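Local coordinates for protein hydrogenase maturation protease HycI (Thermococcus kodakarensis KOD1, PDB 5ZBY) that probably acts as an endopeptidase that trims the C-terminal tail of a [NiFe] hydrogenase large subunit during maturation of the enzyme, at residues G80-K92 with S118-T130. Residues are numbered along the deposited sequence; the frame is centred on the assembly and turned at random.
Sequences GEIGEFIIADPLK and SDIVLIGCQPGST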
loop_
_atom_site.group_PDB
_atom_site.type_symbol
_atom_site.label_atom_id
_atom_site.label_comp_id
_atom_site.label_asym_id
_atom_site.label_seq_id
_atom_site.Cartn_x
_atom_site.Cartn_y
_atom_site.Cartn_z
ATOM N N GLY A 80 -5.403 -5.535 -15.279
ATOM C CA GLY A 80 -5.765 -4.211 -15.745
ATOM C C GLY A 80 -4.847 -3.684 -16.838
ATOM O O GLY A 80 -3.875 -4.344 -17.248
ATOM N N GLU A 81 -5.127 -2.472 -17.303
ATOM C CA GLU A 81 -4.134 -1.750 -18.074
ATOM C C GLU A 81 -3.032 -1.279 -17.157
ATOM O O GLU A 81 -3.287 -0.974 -15.989
ATOM C CB GLU A 81 -4.753 -0.562 -18.797
ATOM C CG GLU A 81 -6.224 -0.767 -19.094
ATOM C CD GLU A 81 -6.687 -0.045 -20.349
ATOM O OE1 GLU A 81 -6.177 1.069 -20.635
ATOM O OE2 GLU A 81 -7.558 -0.606 -21.055
ATOM N N ILE A 82 -1.808 -1.218 -17.656
ATOM C CA ILE A 82 -0.726 -0.694 -16.804
ATOM C C ILE A 82 -1.084 0.642 -16.196
ATOM O O ILE A 82 -1.590 1.529 -16.868
ATOM C CB ILE A 82 0.626 -0.516 -17.541
ATOM C CG1 ILE A 82 1.587 0.236 -16.619
ATOM C CG2 ILE A 82 0.421 0.287 -18.803
ATOM C CD1 ILE A 82 3.005 0.178 -16.944
ATOM N N GLY A 83 -0.879 0.791 -14.887
ATOM C CA GLY A 83 -1.106 2.092 -14.297
ATOM C C GLY A 83 -2.490 2.229 -13.712
ATOM O O GLY A 83 -2.789 3.205 -13.003
ATOM N N GLU A 84 -3.350 1.272 -14.011
ATOM C CA GLU A 84 -4.710 1.314 -13.499
ATOM C C GLU A 84 -4.659 1.001 -12.006
ATOM O O GLU A 84 -3.874 0.158 -11.570
ATOM C CB GLU A 84 -5.566 0.296 -14.221
ATOM C CG GLU A 84 -7.007 0.230 -13.806
ATOM C CD GLU A 84 -7.814 -0.729 -14.699
ATOM O OE1 GLU A 84 -7.288 -1.238 -15.740
ATOM O OE2 GLU A 84 -8.977 -1.014 -14.335
ATOM N N PHE A 85 -5.527 1.647 -11.236
ATOM C CA PHE A 85 -5.594 1.390 -9.798
ATOM C C PHE A 85 -6.673 0.382 -9.412
ATOM O O PHE A 85 -7.711 0.242 -10.095
ATOM C CB PHE A 85 -5.862 2.703 -9.070
ATOM C CG PHE A 85 -4.769 3.685 -9.156
ATOM C CD1 PHE A 85 -3.471 3.343 -8.788
ATOM C CD2 PHE A 85 -5.035 5.006 -9.499
ATOM C CE1 PHE A 85 -2.444 4.279 -8.832
ATOM C CE2 PHE A 85 -4.025 5.956 -9.535
ATOM C CZ PHE A 85 -2.705 5.599 -9.183
ATOM N N ILE A 86 -6.465 -0.309 -8.297
ATOM C CA ILE A 86 -7.493 -1.155 -7.714
ATOM C C ILE A 86 -7.533 -0.902 -6.218
ATOM O O ILE A 86 -6.498 -0.616 -5.631
ATOM C CB ILE A 86 -7.223 -2.618 -7.996
ATOM C CG1 ILE A 86 -8.346 -3.493 -7.457
ATOM C CG2 ILE A 86 -5.831 -3.077 -7.487
ATOM C CD1 ILE A 86 -8.414 -4.827 -8.194
ATOM N N ILE A 87 -8.726 -0.923 -5.629
ATOM C CA ILE A 87 -8.851 -0.806 -4.174
ATOM C C ILE A 87 -9.481 -2.088 -3.715
ATOM O O ILE A 87 -10.556 -2.453 -4.169
ATOM C CB ILE A 87 -9.676 0.406 -3.740
ATOM C CG1 ILE A 87 -9.005 1.684 -4.248
ATOM C CG2 ILE A 87 -9.806 0.391 -2.209
ATOM C CD1 ILE A 87 -9.664 2.980 -3.784
ATOM N N ALA A 88 -8.790 -2.831 -2.863
ATOM C CA ALA A 88 -9.257 -4.158 -2.497
ATOM C C ALA A 88 -9.204 -4.387 -1.012
ATOM O O ALA A 88 -8.521 -3.655 -0.297
ATOM C CB ALA A 88 -8.435 -5.233 -3.208
ATOM N N ASP A 89 -9.916 -5.423 -0.575
ATOM C CA ASP A 89 -9.950 -5.893 0.815
ATOM C C ASP A 89 -8.987 -7.056 0.959
ATOM O O ASP A 89 -9.244 -8.189 0.502
ATOM C CB ASP A 89 -11.374 -6.301 1.200
ATOM C CG ASP A 89 -11.475 -6.895 2.603
ATOM O OD1 ASP A 89 -10.470 -6.915 3.348
ATOM O OD2 ASP A 89 -12.588 -7.350 2.970
ATOM N N PRO A 90 -7.825 -6.802 1.578
ATOM C CA PRO A 90 -6.809 -7.846 1.580
ATOM C C PRO A 90 -7.126 -8.981 2.543
ATOM O O PRO A 90 -6.434 -9.984 2.497
ATOM C CB PRO A 90 -5.525 -7.080 1.990
ATOM C CG PRO A 90 -6.044 -6.029 2.889
ATOM C CD PRO A 90 -7.374 -5.581 2.285
ATOM N N LEU A 91 -8.159 -8.823 3.373
ATOM C CA LEU A 91 -8.594 -9.881 4.264
ATOM C C LEU A 91 -9.315 -10.995 3.506
ATOM O O LEU A 91 -9.360 -12.123 3.985
ATOM C CB LEU A 91 -9.539 -9.352 5.322
ATOM C CG LEU A 91 -8.952 -8.293 6.278
ATOM C CD1 LEU A 91 -10.056 -7.622 7.057
ATOM C CD2 LEU A 91 -8.042 -9.031 7.193
ATOM N N LYS A 92 -9.848 -10.669 2.328
ATOM C CA LYS A 92 -10.732 -11.618 1.634
ATOM C C LYS A 92 -9.957 -12.801 1.058
ATOM O O LYS A 92 -8.927 -12.620 0.392
ATOM C CB LYS A 92 -11.502 -10.902 0.531
ATOM C CG LYS A 92 -13.004 -11.117 0.593
ATOM C CD LYS A 92 -13.670 -10.782 -0.733
ATOM C CE LYS A 92 -15.175 -10.739 -0.588
ATOM N NZ LYS A 92 -15.826 -10.121 -1.780
ATOM N N SER A 118 -8.305 -2.434 13.503
ATOM C CA SER A 118 -8.202 -1.473 12.406
ATOM C C SER A 118 -8.893 -1.976 11.140
ATOM O O SER A 118 -8.815 -3.148 10.872
ATOM C CB SER A 118 -6.726 -1.208 12.089
ATOM O OG SER A 118 -6.580 -0.166 11.146
ATOM N N ASP A 119 -9.526 -1.088 10.388
ATOM C CA ASP A 119 -9.830 -1.451 8.982
ATOM C C ASP A 119 -8.538 -1.624 8.225
ATOM O O ASP A 119 -7.553 -0.936 8.498
ATOM C CB ASP A 119 -10.664 -0.367 8.337
ATOM C CG ASP A 119 -12.114 -0.413 8.783
ATOM O OD1 ASP A 119 -12.545 -1.470 9.291
ATOM O OD2 ASP A 119 -12.824 0.598 8.632
ATOM N N ILE A 120 -8.536 -2.513 7.218
ATOM C CA ILE A 120 -7.349 -2.684 6.406
ATOM C C ILE A 120 -7.757 -2.539 4.958
ATOM O O ILE A 120 -8.731 -3.172 4.547
ATOM C CB ILE A 120 -6.718 -4.071 6.573
ATOM C CG1 ILE A 120 -6.751 -4.538 8.053
ATOM C CG2 ILE A 120 -5.324 -4.112 5.925
ATOM C CD1 ILE A 120 -5.756 -3.821 8.954
ATOM N N VAL A 121 -6.990 -1.794 4.170
ATOM C CA VAL A 121 -7.286 -1.735 2.719
ATOM C C VAL A 121 -5.989 -1.934 1.921
ATOM O O VAL A 121 -4.889 -1.679 2.452
ATOM C CB VAL A 121 -7.966 -0.413 2.384
ATOM C CG1 VAL A 121 -7.036 0.739 2.596
ATOM C CG2 VAL A 121 -8.456 -0.399 0.992
ATOM N N LEU A 122 -6.096 -2.457 0.675
ATOM C CA LEU A 122 -4.968 -2.529 -0.239
ATOM C C LEU A 122 -5.237 -1.624 -1.420
ATOM O O LEU A 122 -6.315 -1.711 -2.027
ATOM C CB LEU A 122 -4.752 -3.978 -0.705
ATOM C CG LEU A 122 -3.820 -4.233 -1.896
ATOM C CD1 LEU A 122 -2.395 -3.807 -1.595
ATOM C CD2 LEU A 122 -3.896 -5.727 -2.273
ATOM N N ILE A 123 -4.319 -0.711 -1.735
ATOM C CA ILE A 123 -4.396 0.030 -2.985
ATOM C C ILE A 123 -3.323 -0.534 -3.930
ATOM O O ILE A 123 -2.132 -0.443 -3.621
ATOM C CB ILE A 123 -4.192 1.555 -2.804
ATOM C CG1 ILE A 123 -5.206 2.105 -1.803
ATOM C CG2 ILE A 123 -4.311 2.275 -4.203
ATOM C CD1 ILE A 123 -4.848 3.539 -1.353
ATOM N N GLY A 124 -3.738 -1.084 -5.070
ATOM C CA GLY A 124 -2.791 -1.648 -6.017
ATOM C C GLY A 124 -2.691 -0.822 -7.283
ATOM O O GLY A 124 -3.613 -0.093 -7.630
ATOM N N CYS A 125 -1.568 -0.946 -7.980
ATOM C CA CYS A 125 -1.429 -0.326 -9.293
ATOM C C CYS A 125 -0.900 -1.395 -10.232
ATOM O O CYS A 125 0.005 -2.114 -9.861
ATOM C CB CYS A 125 -0.461 0.861 -9.216
ATOM S SG CYS A 125 -0.317 1.755 -10.758
ATOM N N GLN A 126 -1.499 -1.554 -11.411
ATOM C CA GLN A 126 -1.080 -2.619 -12.354
ATOM C C GLN A 126 0.303 -2.335 -12.966
ATOM O O GLN A 126 0.489 -1.314 -13.598
ATOM C CB GLN A 126 -2.141 -2.742 -13.459
ATOM C CG GLN A 126 -1.718 -3.641 -14.613
ATOM C CD GLN A 126 -1.809 -5.070 -14.215
ATOM O OE1 GLN A 126 -2.863 -5.531 -13.731
ATOM N NE2 GLN A 126 -0.716 -5.803 -14.388
ATOM N N PRO A 127 1.276 -3.234 -12.757
ATOM C CA PRO A 127 2.601 -3.020 -13.358
ATOM C C PRO A 127 2.671 -3.545 -14.773
ATOM O O PRO A 127 1.907 -4.418 -15.148
ATOM C CB PRO A 127 3.530 -3.841 -12.473
ATOM C CG PRO A 127 2.681 -5.010 -12.045
ATOM C CD PRO A 127 1.263 -4.412 -11.867
ATOM N N GLY A 128 3.656 -3.052 -15.495
ATOM C CA GLY A 128 3.859 -3.460 -16.890
ATOM C C GLY A 128 5.156 -4.174 -17.119
ATOM O O GLY A 128 5.287 -4.911 -18.083
ATOM N N SER A 129 6.132 -3.960 -16.252
ATOM C CA SER A 129 7.419 -4.640 -16.395
ATOM C C SER A 129 8.057 -4.797 -15.018
ATOM O O SER A 129 8.177 -3.815 -14.320
ATOM C CB SER A 129 8.341 -3.831 -17.284
ATOM O OG SER A 129 9.529 -4.586 -17.542
ATOM N N THR A 130 8.411 -6.005 -14.608
ATOM C CA THR A 130 9.004 -6.211 -13.289
ATOM C C THR A 130 10.360 -6.910 -13.315
ATOM O O THR A 130 10.645 -7.747 -12.481
ATOM C CB THR A 130 8.064 -6.930 -12.310
ATOM O OG1 THR A 130 7.720 -8.216 -12.824
ATOM C CG2 THR A 130 6.806 -6.124 -12.105
#
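Gln126, just past strand 119-125, lays its side chain against the backbone of Gly80 and Glu81, where the turn into strand 85-88 begins. With CG anti to the backbone N (chi1 170°) and the chain bent at chi2, Gln126 CB lies 3.3 Å from Glu81 O and the amide comes up to Gly80. There Gln126 OE1 accepts from Gly80 N at 3.0 Å, the donor standing well above the carbonyl plane, and also from Phe78 N. NE2 gives one hydrogen to Pro127 O, nearly in the amide plane, and bonds to His77, which fixes the rotation of the amide. Its backbone is gripped too: Gly83 N meets Gln126 O at 2.8 Å on a lone pair, while Gln126 N binds Glu84 O. A leucine here would probably leave Gly80 N, Phe78 N and His77 without their amide partner and set the chain at Gly80 freer to move, although the backbone bonds to the turn would remain. Beyond it, paired bonds join Ile86 to Gly124 and Ala88 to Leu122. Gly124 leaves room for Ile86 CG2, which rests 3.7 Å from Gly124 CA. On the face turned to helix 138-156, Cys125 SG lies obliquely to the Phe85 ring, 3.8 Å from Phe85 CE1, and Ile87 CG2 meets Val121 CG2 at 3.6 Å. At the far end the Pro90 ring crosses Ile120 at about a right angle, Pro90 CG 3.7 Å from Ile120 CG2, with Pro90 CB beside Leu122 CB. A type II turn, Glu81 to Glu84, precedes an antiparallel edge strand, 85-88, added to the otherwise parallel sheet of this α/β hydrogenase maturation protease fold.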